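Local coordinates for DUF3863 domain-containing protein (Parabacteroides distasonis, PDB 3LM3) that probably acts on carbohydrates as a glycoside hydrolase or deacetylase, although its substrate and true activity remain unknown, at residues F279-N284 and G323-L328; G19-T24 and I268-G273; D211-D216 and L328-Y333. One frame throughout, in Å; residues are numbered along the deposited sequence. Where two conformers were deposited one is given.

Contact 1: residues F279-N284 and G323-L328; sequences FGWVAN and GEFGEL
Trp281 and Phe325 lie face to face, the indole's five-membered ring over the phenyl, with centroids 3.8 Å apart and planes only 14° from parallel. The stack joins strand 280-287, in the larger of the two parallel sheets, to helix 322-332, within a parallel alpha/beta fold consistent with the distorted barrels of related hydrolases and deacetylases. CZ of Phe325 comes within 3.4 Å of CG of Trp281, while CE2 of Phe325 sits equally close to CD2 of Trp281 at the ring fusion. CD1 of Trp281 stands over the centre of the Phe325 ring, so the six-membered part of the indole extends beyond the phenyl. Both side chains reach the stack in the same way: CG is trans to the main-chain nitrogen in Trp281 (chi1 170°) and in Phe325 (chi1 173°), which sets the two rings over one another between strand and helix. Phe279 closes one margin of the phenyl. Its CE2 lies near the Phe325 plane, 3.9 Å from CZ of Phe325, and the two side chains run at about a right angle, all three rings being buried.

Further side chains surround this cluster. Phe22 of strand 21-29 brings another ring against Phe325, Tyr190 packs on Phe279, and Leu215 of strand 213-216 touches both stacked residues. Val282, next along the strand, turns instead to helix 255-277, so the alternation of the strand separates two packing layers. The one polar atom of the indole is satisfied within the core: NE1 of Trp281, 3.6 Å from CD2 of Phe325, is hydrogen-bonded to OG1 of Thr24, a bond that would restrain rotation of the indole.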
ATOM      1  N   PHE A 279      16.906   0.321   4.293  1.00  8.36           N
ATOM      2  CA  PHE A 279      16.341   1.159   3.235  1.00  8.27           C
ATOM      3  C   PHE A 279      15.069   1.755   3.829  1.00  7.92           C
ATOM      4  O   PHE A 279      14.597   1.289   4.888  1.00  7.66           O
ATOM      5  CB  PHE A 279      15.997   0.382   1.952  1.00  9.92           C
ATOM      6  CG  PHE A 279      14.890  -0.640   2.101  1.00  7.68           C
ATOM      7  CD1 PHE A 279      15.163  -1.934   2.504  1.00  7.02           C
ATOM      8  CD2 PHE A 279      13.588  -0.308   1.790  1.00  7.79           C
ATOM      9  CE1 PHE A 279      14.138  -2.886   2.629  1.00 10.61           C
ATOM     10  CE2 PHE A 279      12.570  -1.239   1.921  1.00  8.21           C
ATOM     11  CZ  PHE A 279      12.847  -2.527   2.334  1.00  9.26           C
ATOM     12  N   GLY A 280      14.512   2.757   3.146  1.00  7.55           N
ATOM     13  CA  GLY A 280      13.201   3.291   3.526  1.00  6.65           C
ATOM     14  C   GLY A 280      12.326   3.375   2.302  1.00  7.01           C
ATOM     15  O   GLY A 280      12.812   3.730   1.234  1.00  7.71           O
ATOM     16  N   TRP A 281      11.033   3.107   2.479  1.00  7.04           N
ATOM     17  CA  TRP A 281      10.091   3.101   1.367  1.00  7.17           C
ATOM     18  C   TRP A 281       8.733   3.631   1.817  1.00  6.46           C
ATOM     19  O   TRP A 281       8.185   3.180   2.828  1.00  7.82           O
ATOM     20  CB  TRP A 281       9.936   1.679   0.824  1.00  7.31           C
ATOM     21  CG  TRP A 281       8.803   1.522  -0.160  1.00  7.11           C
ATOM     22  CD1 TRP A 281       8.590   2.237  -1.310  1.00  6.96           C
ATOM     23  CD2 TRP A 281       7.712   0.601  -0.042  1.00  6.11           C
ATOM     24  NE1 TRP A 281       7.428   1.791  -1.920  1.00  7.53           N
ATOM     25  CE2 TRP A 281       6.859   0.818  -1.140  1.00  6.64           C
ATOM     26  CE3 TRP A 281       7.363  -0.371   0.900  1.00  7.06           C
ATOM     27  CZ2 TRP A 281       5.694   0.077  -1.352  1.00  6.63           C
ATOM     28  CZ3 TRP A 281       6.211  -1.076   0.706  1.00  7.52           C
ATOM     29  CH2 TRP A 281       5.391  -0.863  -0.407  1.00  7.03           C
ATOM     30  N   VAL A 282       8.231   4.602   1.071  1.00  6.18           N
ATOM     31  CA  VAL A 282       6.920   5.182   1.230  1.00  6.23           C
ATOM     32  C   VAL A 282       6.138   4.913  -0.054  1.00  6.83           C
ATOM     33  O   VAL A 282       6.645   5.122  -1.168  1.00  7.14           O
ATOM     34  CB  VAL A 282       7.019   6.701   1.460  1.00  7.41           C
ATOM     35  CG1 VAL A 282       5.665   7.395   1.274  1.00  8.55           C
ATOM     36  CG2 VAL A 282       7.644   6.971   2.847  1.00  8.24           C
ATOM     37  N   ALA A 283       4.892   4.456   0.117  1.00  6.37           N
ATOM     38  CA  ALA A 283       3.955   4.183  -0.974  1.00  6.44           C
ATOM     39  C   ALA A 283       2.795   5.141  -0.936  1.00  5.85           C
ATOM     40  O   ALA A 283       2.320   5.513   0.151  1.00  6.74           O
ATOM     41  CB  ALA A 283       3.414   2.759  -0.862  1.00  7.06           C
ATOM     42  N   ASN A 284       2.299   5.573  -2.091  1.00  6.70           N
ATOM     43  CA  ASN A 284       1.123   6.447  -2.085  1.00  6.53           C
ATOM     44  C   ASN A 284       0.363   6.285  -3.384  1.00  7.90           C
ATOM     45  O   ASN A 284       0.925   5.934  -4.417  1.00  8.04           O
ATOM     46  CB  ASN A 284       1.544   7.897  -1.877  1.00  6.93           C
ATOM     47  CG  ASN A 284       0.516   8.739  -1.125  1.00  7.25           C
ATOM     48  OD1 ASN A 284      -0.609   8.314  -0.857  1.00  7.72           O
ATOM     49  ND2 ASN A 284       0.940   9.969  -0.759  1.00  8.02           N
ATOM     50  N   GLY A 323       6.596  -0.823  -9.864  1.00  7.49           N
ATOM     51  CA  GLY A 323       7.272  -1.957 -10.447  1.00  6.72           C
ATOM     52  C   GLY A 323       8.786  -1.882 -10.294  1.00  7.52           C
ATOM     53  O   GLY A 323       9.449  -2.892 -10.010  1.00  7.69           O
ATOM     54  N   GLU A 324       9.374  -0.705 -10.500  1.00  7.00           N
ATOM     55  CA  GLU A 324      10.846  -0.548 -10.385  1.00  8.63           C
ATOM     56  C   GLU A 324      11.278  -0.848  -8.963  1.00  7.41           C
ATOM     57  O   GLU A 324      12.282  -1.525  -8.716  1.00  8.31           O
ATOM     58  CB  GLU A 324      11.290   0.884 -10.679  1.00 10.91           C
ATOM     59  CG  GLU A 324      11.470   1.276 -12.057  1.00 15.89           C
ATOM     60  CD  GLU A 324      12.045   2.693 -11.992  1.00 22.35           C
ATOM     61  OE1 GLU A 324      11.251   3.625 -11.844  1.00 11.79           O
ATOM     62  OE2 GLU A 324      13.285   2.853 -11.914  1.00 23.82           O
ATOM     63  N   PHE A 325      10.555  -0.303  -7.990  1.00  7.21           N
ATOM     64  CA  PHE A 325      10.909  -0.510  -6.599  1.00  6.03           C
ATOM     65  C   PHE A 325      10.796  -1.987  -6.240  1.00  7.13           C
ATOM     66  O   PHE A 325      11.686  -2.539  -5.601  1.00  6.88           O
ATOM     67  CB  PHE A 325      10.035   0.331  -5.657  1.00  7.13           C
ATOM     68  CG  PHE A 325      10.287   0.002  -4.215  1.00  6.33           C
ATOM     69  CD1 PHE A 325      11.477   0.365  -3.593  1.00  6.89           C
ATOM     70  CD2 PHE A 325       9.368  -0.766  -3.495  1.00  7.21           C
ATOM     71  CE1 PHE A 325      11.753  -0.051  -2.284  1.00  7.65           C
ATOM     72  CE2 PHE A 325       9.625  -1.183  -2.230  1.00  6.69           C
ATOM     73  CZ  PHE A 325      10.807  -0.805  -1.582  1.00  7.53           C
ATOM     74  N   GLY A 326       9.700  -2.633  -6.617  1.00  6.87           N
ATOM     75  CA  GLY A 326       9.552  -4.062  -6.322  1.00  6.98           C
ATOM     76  C   GLY A 326      10.678  -4.882  -6.907  1.00  7.37           C
ATOM     77  O   GLY A 326      11.159  -5.811  -6.275  1.00  6.88           O
ATOM     78  N   GLU A 327      11.109  -4.545  -8.122  1.00  6.85           N
ATOM     79  CA  GLU A 327      12.221  -5.294  -8.724  1.00  7.21           C
ATOM     80  C   GLU A 327      13.543  -4.960  -8.060  1.00  6.93           C
ATOM     81  O   GLU A 327      14.375  -5.854  -7.950  1.00  8.21           O
ATOM     82  CB  GLU A 327      12.295  -5.119 -10.230  1.00  7.73           C
ATOM     83  CG  GLU A 327      11.147  -5.800 -10.975  1.00  7.45           C
ATOM     84  CD  GLU A 327      11.190  -7.312 -10.910  1.00  9.15           C
ATOM     85  OE1 GLU A 327      12.216  -7.928 -10.534  1.00 10.10           O
ATOM     86  OE2 GLU A 327      10.157  -7.910 -11.245  1.00 10.77           O
ATOM     87  N   LEU A 328      13.736  -3.728  -7.561  1.00  7.34           N
ATOM     88  CA  LEU A 328      14.932  -3.463  -6.748  1.00  8.23           C
ATOM     89  C   LEU A 328      14.951  -4.328  -5.492  1.00  8.34           C
ATOM     90  O   LEU A 328      15.990  -4.879  -5.116  1.00  8.64           O
ATOM     91  CB  LEU A 328      15.029  -1.981  -6.341  1.00  9.68           C
ATOM     92  CG  LEU A 328      15.477  -1.023  -7.421  1.00 12.28           C
ATOM     93  CD1 LEU A 328      15.239   0.422  -6.977  1.00 14.88           C
ATOM     94  CD2 LEU A 328      16.963  -1.278  -7.805  1.00 13.73           C
TER

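Contact 2: residues G19-T24 and I268-G273; sequences GNRFVT and IHFDKG
Arg21 grips the backbone carbonyl of Phe270 side-on with two nitrogens. NE of Arg21 donates at 2.9 Å to Phe270 O on a lone pair in the carbonyl plane, and NH2 of Arg21 reaches the same Phe270 O at 3.0 Å, approaching nearly along the C=O axis. The oxygen lies at the edge of the guanidinium, close to its plane, though the bond from NH2 is the more bent of the two, at 141°. An extended chain from CG to NE lays Arg21 across the Phe270 side chain on its way to that oxygen, and its CB makes a CH-pi contact over the ring face, 4.0 Å from the Phe270 centroid. Strand 21-24 and helix 268-273 run nearly antiparallel, their axes 9.2 Å apart, as expected of an outer helix packed against a parallel sheet in an alpha/beta barrel-like fold. The helix widens here into a pi-type turn, marked by a weak bond from Gly273 N to Ile268 O. The edge of the Phe270 ring meets the strand beyond Arg21: CZ of Phe270 lies 3.4 Å from Phe22 O and 3.8 Å from CG2 of Val23, with both partners near the ring plane. Trp314 meets the Phe270 ring edge-to-face and also touches Arg21, while Val282 of the adjoining strand packs against the phenyl.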
ATOM      1  N   GLY A  19      20.538   1.198   1.398  1.00  9.65           N
ATOM      2  CA  GLY A  19      20.967   2.531   1.783  1.00 10.16           C
ATOM      3  C   GLY A  19      20.145   3.674   1.242  1.00  9.16           C
ATOM      4  O   GLY A  19      20.470   4.852   1.512  1.00 10.90           O
ATOM      5  N   ASN A  20      19.091   3.360   0.497  1.00  8.86           N
ATOM      6  CA  ASN A  20      18.344   4.357  -0.243  1.00  8.78           C
ATOM      7  C   ASN A  20      16.929   4.534   0.302  1.00  7.43           C
ATOM      8  O   ASN A  20      16.387   3.664   1.006  1.00  7.80           O
ATOM      9  CB  ASN A  20      18.305   3.976  -1.728  1.00  9.07           C
ATOM     10  CG  ASN A  20      19.558   4.349  -2.473  1.00 14.59           C
ATOM     11  OD1 ASN A  20      20.056   5.481  -2.347  1.00 16.62           O
ATOM     12  ND2 ASN A  20      20.063   3.422  -3.290  1.00 15.30           N
ATOM     13  N   ARG A  21      16.352   5.681  -0.036  1.00  6.80           N
ATOM     14  CA  ARG A  21      14.985   6.078   0.313  1.00  7.23           C
ATOM     15  C   ARG A  21      14.178   6.166  -0.977  1.00  8.23           C
ATOM     16  O   ARG A  21      14.665   6.724  -1.963  1.00  8.50           O
ATOM     17  CB  ARG A  21      15.011   7.437   1.020  1.00  7.37           C
ATOM     18  CG  ARG A  21      15.735   7.441   2.331  1.00  7.55           C
ATOM     19  CD  ARG A  21      15.867   8.846   2.882  1.00  7.21           C
ATOM     20  NE  ARG A  21      16.464   8.857   4.206  1.00  8.66           N
ATOM     21  CZ  ARG A  21      17.757   8.818   4.460  1.00 12.87           C
ATOM     22  NH1 ARG A  21      18.644   8.771   3.485  1.00 12.84           N
ATOM     23  NH2 ARG A  21      18.165   8.828   5.730  1.00 16.93           N
ATOM     24  N   PHE A  22      12.984   5.577  -0.976  1.00  6.94           N
ATOM     25  CA  PHE A  22      12.149   5.485  -2.152  1.00  7.58           C
ATOM     26  C   PHE A  22      10.731   5.930  -1.853  1.00  6.74           C
ATOM     27  O   PHE A  22      10.188   5.595  -0.806  1.00  7.69           O
ATOM     28  CB  PHE A  22      12.055   4.052  -2.623  1.00  7.59           C
ATOM     29  CG  PHE A  22      13.380   3.473  -3.024  1.00  7.68           C
ATOM     30  CD1 PHE A  22      13.839   3.634  -4.311  1.00  9.87           C
ATOM     31  CD2 PHE A  22      14.180   2.812  -2.113  1.00  8.02           C
ATOM     32  CE1 PHE A  22      15.079   3.124  -4.676  1.00  9.41           C
ATOM     33  CE2 PHE A  22      15.451   2.338  -2.464  1.00  8.09           C
ATOM     34  CZ  PHE A  22      15.873   2.475  -3.774  1.00  9.16           C
ATOM     35  N   VAL A  23      10.150   6.660  -2.812  1.00  6.82           N
ATOM     36  CA  VAL A  23       8.709   6.926  -2.837  1.00  6.56           C
ATOM     37  C   VAL A  23       8.163   6.340  -4.130  1.00  6.51           C
ATOM     38  O   VAL A  23       8.663   6.670  -5.217  1.00  6.91           O
ATOM     39  CB  VAL A  23       8.361   8.422  -2.781  1.00  7.66           C
ATOM     40  CG1 VAL A  23       6.853   8.655  -3.025  1.00  8.84           C
ATOM     41  CG2 VAL A  23       8.806   9.049  -1.459  1.00  8.21           C
ATOM     42  N   THR A  24       7.141   5.506  -4.013  1.00  6.92           N
ATOM     43  CA  THR A  24       6.434   4.982  -5.170  1.00  6.86           C
ATOM     44  C   THR A  24       5.026   5.552  -5.175  1.00  7.39           C
ATOM     45  O   THR A  24       4.222   5.229  -4.291  1.00  7.11           O
ATOM     46  CB  THR A  24       6.397   3.460  -5.187  1.00  6.96           C
ATOM     47  OG1 THR A  24       5.779   2.946  -3.999  1.00  7.10           O
ATOM     48  CG2 THR A  24       7.800   2.854  -5.303  1.00  7.59           C
ATOM     49  N   ILE A 268       8.956   8.086   9.732  1.00  7.63           N
ATOM     50  CA  ILE A 268       9.000   6.736  10.282  1.00  7.26           C
ATOM     51  C   ILE A 268       9.942   5.856   9.458  1.00  6.65           C
ATOM     52  O   ILE A 268      10.693   5.010   9.979  1.00  7.84           O
ATOM     53  CB  ILE A 268       7.598   6.089  10.289  1.00  7.06           C
ATOM     54  CG1 ILE A 268       6.625   6.908  11.130  1.00  7.23           C
ATOM     55  CG2 ILE A 268       7.622   4.600  10.744  1.00  8.97           C
ATOM     56  CD1 ILE A 268       5.134   6.422  10.989  1.00  9.07           C
ATOM     57  N   HIS A 269       9.904   6.073   8.146  1.00  6.83           N
ATOM     58  CA  HIS A 269      10.651   5.303   7.164  1.00  7.53           C
ATOM     59  C   HIS A 269      11.994   5.892   6.802  1.00  7.86           C
ATOM     60  O   HIS A 269      12.971   5.166   6.620  1.00  8.05           O
ATOM     61  CB  HIS A 269       9.767   5.156   5.929  1.00  6.94           C
ATOM     62  CG  HIS A 269       8.521   4.425   6.251  1.00  7.04           C
ATOM     63  ND1 HIS A 269       8.489   3.047   6.295  1.00  7.33           N
ATOM     64  CD2 HIS A 269       7.347   4.849   6.766  1.00  7.45           C
ATOM     65  CE1 HIS A 269       7.321   2.658   6.761  1.00  7.11           C
ATOM     66  NE2 HIS A 269       6.606   3.734   7.057  1.00  6.40           N
ATOM     67  N   PHE A 270      12.030   7.203   6.655  1.00  6.65           N
ATOM     68  CA  PHE A 270      13.220   7.870   6.111  1.00  6.24           C
ATOM     69  C   PHE A 270      14.213   8.346   7.169  1.00  7.49           C
ATOM     70  O   PHE A 270      15.349   8.665   6.822  1.00  8.69           O
ATOM     71  CB  PHE A 270      12.777   9.027   5.220  1.00  5.73           C
ATOM     72  CG  PHE A 270      12.055   8.620   3.940  1.00  6.61           C
ATOM     73  CD1 PHE A 270      12.046   7.307   3.480  1.00  7.74           C
ATOM     74  CD2 PHE A 270      11.452   9.598   3.152  1.00  9.25           C
ATOM     75  CE1 PHE A 270      11.418   6.978   2.282  1.00  7.91           C
ATOM     76  CE2 PHE A 270      10.817   9.263   1.953  1.00  9.41           C
ATOM     77  CZ  PHE A 270      10.820   7.947   1.528  1.00  8.78           C
ATOM     78  N   ASP A 271      13.809   8.349   8.441  1.00  7.41           N
ATOM     79  CA  ASP A 271      14.736   8.593   9.552  1.00  7.57           C
ATOM     80  C   ASP A 271      15.054   7.246  10.216  1.00  8.23           C
ATOM     81  O   ASP A 271      15.948   6.513   9.745  1.00  8.72           O
ATOM     82  CB  ASP A 271      14.136   9.637  10.504  1.00  6.87           C
ATOM     83  CG  ASP A 271      14.186  11.062   9.936  1.00  8.11           C
ATOM     84  OD1 ASP A 271      14.997  11.346   9.023  1.00 10.04           O
ATOM     85  OD2 ASP A 271      13.388  11.901  10.464  1.00 10.59           O
ATOM     86  N   LYS A 272      14.298   6.846  11.226  1.00  8.72           N
ATOM     87  CA  LYS A 272      14.594   5.629  11.991  0.50  9.12           C
ATOM     88  C   LYS A 272      14.475   4.357  11.154  1.00  9.24           C
ATOM     89  O   LYS A 272      15.282   3.459  11.271  1.00  9.52           O
ATOM     90  CB  LYS A 272      13.678   5.549  13.215  0.50 11.54           C
ATOM     91  CG  LYS A 272      13.839   4.310  14.090  0.50 12.44           C
ATOM     92  CD  LYS A 272      15.156   4.258  14.831  0.50 18.29           C
ATOM     93  CE  LYS A 272      15.008   3.402  16.092  0.50 20.07           C
ATOM     94  NZ  LYS A 272      16.240   3.383  16.914  0.50 25.97           N
ATOM     95  N   GLY A 273      13.462   4.289  10.293  1.00  8.91           N
ATOM     96  CA  GLY A 273      13.266   3.060   9.521  1.00  8.95           C
ATOM     97  C   GLY A 273      14.485   2.654   8.711  1.00  8.09           C
ATOM     98  O   GLY A 273      14.897   1.473   8.691  1.00  9.16           O
TER

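Contact 3: residues D211-D216 and L328-Y333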
ATOM      1  N   ASP A 211       6.908 -16.192  -6.480  1.00  6.89           N
ATOM      2  CA  ASP A 211       7.927 -15.211  -6.881  1.00  7.35           C
ATOM      3  C   ASP A 211       7.252 -13.917  -7.353  1.00  6.73           C
ATOM      4  O   ASP A 211       7.363 -13.518  -8.509  1.00  7.93           O
ATOM      5  CB  ASP A 211       8.850 -15.821  -7.940  1.00  7.05           C
ATOM      6  CG  ASP A 211      10.052 -14.953  -8.259  1.00 10.40           C
ATOM      7  OD1 ASP A 211      10.366 -14.010  -7.524  1.00  8.83           O
ATOM      8  OD2 ASP A 211      10.693 -15.218  -9.292  1.00 11.66           O
ATOM      9  N   CYS A 212       6.566 -13.249  -6.430  1.00  7.52           N
ATOM     10  CA  CYS A 212       5.966 -11.979  -6.688  1.00  7.16           C
ATOM     11  C   CYS A 212       6.100 -11.179  -5.404  1.00  9.48           C
ATOM     12  O   CYS A 212       5.750 -11.653  -4.323  1.00 10.88           O
ATOM     13  CB  CYS A 212       4.489 -12.146  -7.047  1.00  8.31           C
ATOM     14  SG  CYS A 212       3.714 -10.592  -7.652  1.00 10.30           S
ATOM     15  N   VAL A 213       6.621  -9.986  -5.524  1.00  7.08           N
ATOM     16  CA  VAL A 213       6.800  -9.105  -4.375  1.00  7.03           C
ATOM     17  C   VAL A 213       5.466  -8.418  -4.116  1.00  8.09           C
ATOM     18  O   VAL A 213       4.875  -7.784  -4.997  1.00  8.51           O
ATOM     19  CB  VAL A 213       7.859  -8.025  -4.682  1.00  6.78           C
ATOM     20  CG1 VAL A 213       8.070  -7.112  -3.450  1.00  7.44           C
ATOM     21  CG2 VAL A 213       9.166  -8.655  -5.113  1.00  8.03           C
ATOM     22  N   ASN A 214       4.975  -8.523  -2.892  1.00  6.48           N
ATOM     23  CA  ASN A 214       3.694  -7.938  -2.513  1.00  6.64           C
ATOM     24  C   ASN A 214       3.932  -6.598  -1.801  1.00  7.44           C
ATOM     25  O   ASN A 214       4.557  -6.556  -0.746  1.00  8.00           O
ATOM     26  CB  ASN A 214       2.880  -8.898  -1.626  1.00  7.59           C
ATOM     27  CG  ASN A 214       1.440  -8.501  -1.542  1.00  7.92           C
ATOM     28  OD1 ASN A 214       1.061  -7.473  -2.085  1.00  9.18           O
ATOM     29  ND2 ASN A 214       0.593  -9.318  -0.879  1.00  9.52           N
ATOM     30  N   LEU A 215       3.431  -5.537  -2.406  1.00  6.78           N
ATOM     31  CA  LEU A 215       3.601  -4.160  -1.975  1.00  7.50           C
ATOM     32  C   LEU A 215       2.336  -3.519  -1.443  1.00  6.92           C
ATOM     33  O   LEU A 215       1.273  -3.525  -2.072  1.00  7.30           O
ATOM     34  CB  LEU A 215       4.071  -3.269  -3.134  1.00  7.89           C
ATOM     35  CG  LEU A 215       5.419  -3.636  -3.744  1.00  7.51           C
ATOM     36  CD1 LEU A 215       5.797  -2.623  -4.842  1.00  7.85           C
ATOM     37  CD2 LEU A 215       6.528  -3.693  -2.660  1.00  8.45           C
ATOM     38  N   ASP A 216       2.467  -2.900  -0.279  1.00  7.64           N
ATOM     39  CA  ASP A 216       1.508  -1.916   0.238  1.00  6.61           C
ATOM     40  C   ASP A 216       1.256  -0.774  -0.742  1.00  7.28           C
ATOM     41  O   ASP A 216       2.097  -0.485  -1.601  1.00  7.53           O
ATOM     42  CB  ASP A 216       2.041  -1.369   1.560  1.00  7.28           C
ATOM     43  CG  ASP A 216       0.986  -0.673   2.420  1.00  7.66           C
ATOM     44  OD1 ASP A 216      -0.254  -0.833   2.205  1.00  8.33           O
ATOM     45  OD2 ASP A 216       1.422   0.089   3.331  1.00  8.54           O
ATOM     46  N   LEU A 328      13.736  -3.728  -7.561  1.00  7.34           N
ATOM     47  CA  LEU A 328      14.932  -3.463  -6.748  1.00  8.23           C
ATOM     48  C   LEU A 328      14.951  -4.328  -5.492  1.00  8.34           C
ATOM     49  O   LEU A 328      15.990  -4.879  -5.116  1.00  8.64           O
ATOM     50  CB  LEU A 328      15.029  -1.981  -6.341  1.00  9.68           C
ATOM     51  CG  LEU A 328      15.477  -1.023  -7.421  1.00 12.28           C
ATOM     52  CD1 LEU A 328      15.239   0.422  -6.977  1.00 14.88           C
ATOM     53  CD2 LEU A 328      16.963  -1.278  -7.805  1.00 13.73           C
ATOM     54  N   TRP A 329      13.801  -4.483  -4.849  1.00  7.80           N
ATOM     55  CA  TRP A 329      13.701  -5.317  -3.661  1.00  6.54           C
ATOM     56  C   TRP A 329      14.007  -6.780  -4.005  1.00  7.72           C
ATOM     57  O   TRP A 329      14.809  -7.431  -3.340  1.00  8.33           O
ATOM     58  CB  TRP A 329      12.338  -5.143  -2.987  1.00  7.11           C
ATOM     59  CG  TRP A 329      12.228  -5.827  -1.676  1.00  7.10           C
ATOM     60  CD1 TRP A 329      12.453  -5.293  -0.447  1.00  7.47           C
ATOM     61  CD2 TRP A 329      11.805  -7.177  -1.448  1.00  7.16           C
ATOM     62  NE1 TRP A 329      12.230  -6.227   0.529  1.00  8.03           N
ATOM     63  CE2 TRP A 329      11.831  -7.399  -0.064  1.00  7.49           C
ATOM     64  CE3 TRP A 329      11.419  -8.225  -2.292  1.00  7.28           C
ATOM     65  CZ2 TRP A 329      11.473  -8.628   0.512  1.00  7.71           C
ATOM     66  CZ3 TRP A 329      11.060  -9.432  -1.727  1.00  6.96           C
ATOM     67  CH2 TRP A 329      11.084  -9.623  -0.341  1.00  7.95           C
ATOM     68  N   ARG A 330      13.412  -7.262  -5.079  1.00  7.04           N
ATOM     69  CA  ARG A 330      13.563  -8.648  -5.534  1.00  7.00           C
ATOM     70  C   ARG A 330      15.004  -8.957  -5.944  1.00  7.42           C
ATOM     71  O   ARG A 330      15.441 -10.109  -5.840  1.00  7.81           O
ATOM     72  CB  ARG A 330      12.606  -8.849  -6.717  1.00  8.52           C
ATOM     73  CG  ARG A 330      12.617 -10.218  -7.352  1.00  8.06           C
ATOM     74  CD  ARG A 330      11.318 -10.410  -8.185  1.00  9.07           C
ATOM     75  NE  ARG A 330      11.354 -11.670  -8.933  1.00  8.41           N
ATOM     76  CZ  ARG A 330      11.818 -11.834 -10.161  1.00  7.74           C
ATOM     77  NH1 ARG A 330      12.246 -10.824 -10.913  1.00  9.24           N
ATOM     78  NH2 ARG A 330      11.817 -13.061 -10.689  1.00 10.22           N
ATOM     79  N   LYS A 331      15.735  -7.953  -6.399  1.00  7.84           N
ATOM     80  CA  LYS A 331      17.142  -8.143  -6.739  0.50  8.60           C
ATOM     81  C   LYS A 331      17.984  -8.469  -5.499  1.00  9.44           C
ATOM     82  O   LYS A 331      18.951  -9.245  -5.592  1.00 11.62           O
ATOM     83  CB  LYS A 331      17.668  -6.901  -7.457  0.50 10.66           C
ATOM     84  CG  LYS A 331      19.091  -6.992  -7.944  0.50 14.61           C
ATOM     85  CD  LYS A 331      19.333  -6.053  -9.116  0.50 19.01           C
ATOM     86  CE  LYS A 331      19.253  -4.594  -8.700  0.50 23.35           C
ATOM     87  NZ  LYS A 331      19.957  -3.701  -9.681  0.50 27.49           N
ATOM     88  N   GLN A 332      17.612  -7.892  -4.367  1.00  9.18           N
ATOM     89  CA  GLN A 332      18.374  -8.024  -3.121  0.50  9.77           C
ATOM     90  C   GLN A 332      17.880  -9.167  -2.232  1.00 11.21           C
ATOM     91  O   GLN A 332      18.685  -9.871  -1.618  1.00 12.45           O
ATOM     92  CB  GLN A 332      18.310  -6.702  -2.353  0.50 12.66           C
ATOM     93  CG  GLN A 332      19.082  -6.670  -1.048  0.50 13.71           C
ATOM     94  CD  GLN A 332      20.577  -6.759  -1.254  0.50 12.77           C
ATOM     95  OE1 GLN A 332      21.091  -6.413  -2.306  0.50 11.21           O
ATOM     96  NE2 GLN A 332      21.291  -7.222  -0.231  0.50 16.35           N
ATOM     97  N   TYR A 333      16.568  -9.355  -2.161  1.00  8.05           N
ATOM     98  CA  TYR A 333      15.948 -10.293  -1.236  1.00  6.78           C
ATOM     99  C   TYR A 333      15.359 -11.429  -2.040  1.00  8.45           C
ATOM    100  O   TYR A 333      14.489 -11.200  -2.876  1.00  8.28           O
ATOM    101  CB  TYR A 333      14.825  -9.581  -0.438  1.00  8.25           C
ATOM    102  CG  TYR A 333      15.315  -8.423   0.423  1.00  7.35           C
ATOM    103  CD1 TYR A 333      15.740  -8.656   1.726  1.00 10.17           C
ATOM    104  CD2 TYR A 333      15.398  -7.133  -0.061  1.00  9.77           C
ATOM    105  CE1 TYR A 333      16.228  -7.610   2.521  1.00 12.09           C
ATOM    106  CE2 TYR A 333      15.894  -6.079   0.730  1.00 10.64           C
ATOM    107  CZ  TYR A 333      16.298  -6.345   2.015  1.00 12.41           C
ATOM    108  OH  TYR A 333      16.792  -5.318   2.795  1.00 12.02           O
TER
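Val213 and Arg330 bring the two backbones nearest, with CA atoms 6.9 Å apart, where the short strand 213-216 passes the C-terminal end of helix 322-332. That strand is an outermost member of the three-stranded parallel sheet of the alpha/beta fold, beside strand 168-172. Just ahead of it, Asp211 forms a two-pronged salt bridge with Arg330: NE of Arg330 donates to OD1 of Asp211 at 2.9 Å, and NH2 of Arg330 to OD2 of Asp211 at 2.8 Å. Both bonds are nearly straight, the first at 177°, and both oxygens are met on their syn sides. The carboxylate oxygens lie close to the guanidinium plane, but the two flat groups are twisted 35° against each other, so each donor stands somewhat out of the carboxylate plane. The other terminal nitrogen, NH1, forms a salt bridge with Glu327 one turn earlier in the helix, so the arginine is held between two acids. An alanine in place of Arg330 would probably leave the Asp211 carboxylate without its charged mate and Glu327 free to turn. Beneath the salt bridge the contact is apolar. CG2 of Val213 rests 3.8 Å from CB of Arg330. With CG1 trans to the main-chain nitrogen (chi1 -179°), the valine presents both methyls to Trp329, whose NE1 is hydrogen-bonded to OH of Tyr341. The two branches share one indole carbon: CE3 of Trp329 lies 3.6 Å from CG2 of Val213 and 3.7 Å from CG1 of Val213.

From the N terminus, strand 21-29 opens contact 2, and strand 213-216 opens contact 3 before helix 255-277 closes the first loop at 268-273; these two loops therefore cross. Strand 280-287 follows that helix and opens contact 1, which closes at 323-328, within the span of contact 3; the latter closes on the same helix, with Leu328 common to both. Contact 2 ties the larger parallel sheet to an outer helix, contact 1 ties that sheet to helix 322-332, and contact 3 continues from this helix to the smaller sheet. Backbone pairing of Phe22 with Gly280 and Val282 joins contacts 1 and 2 directly.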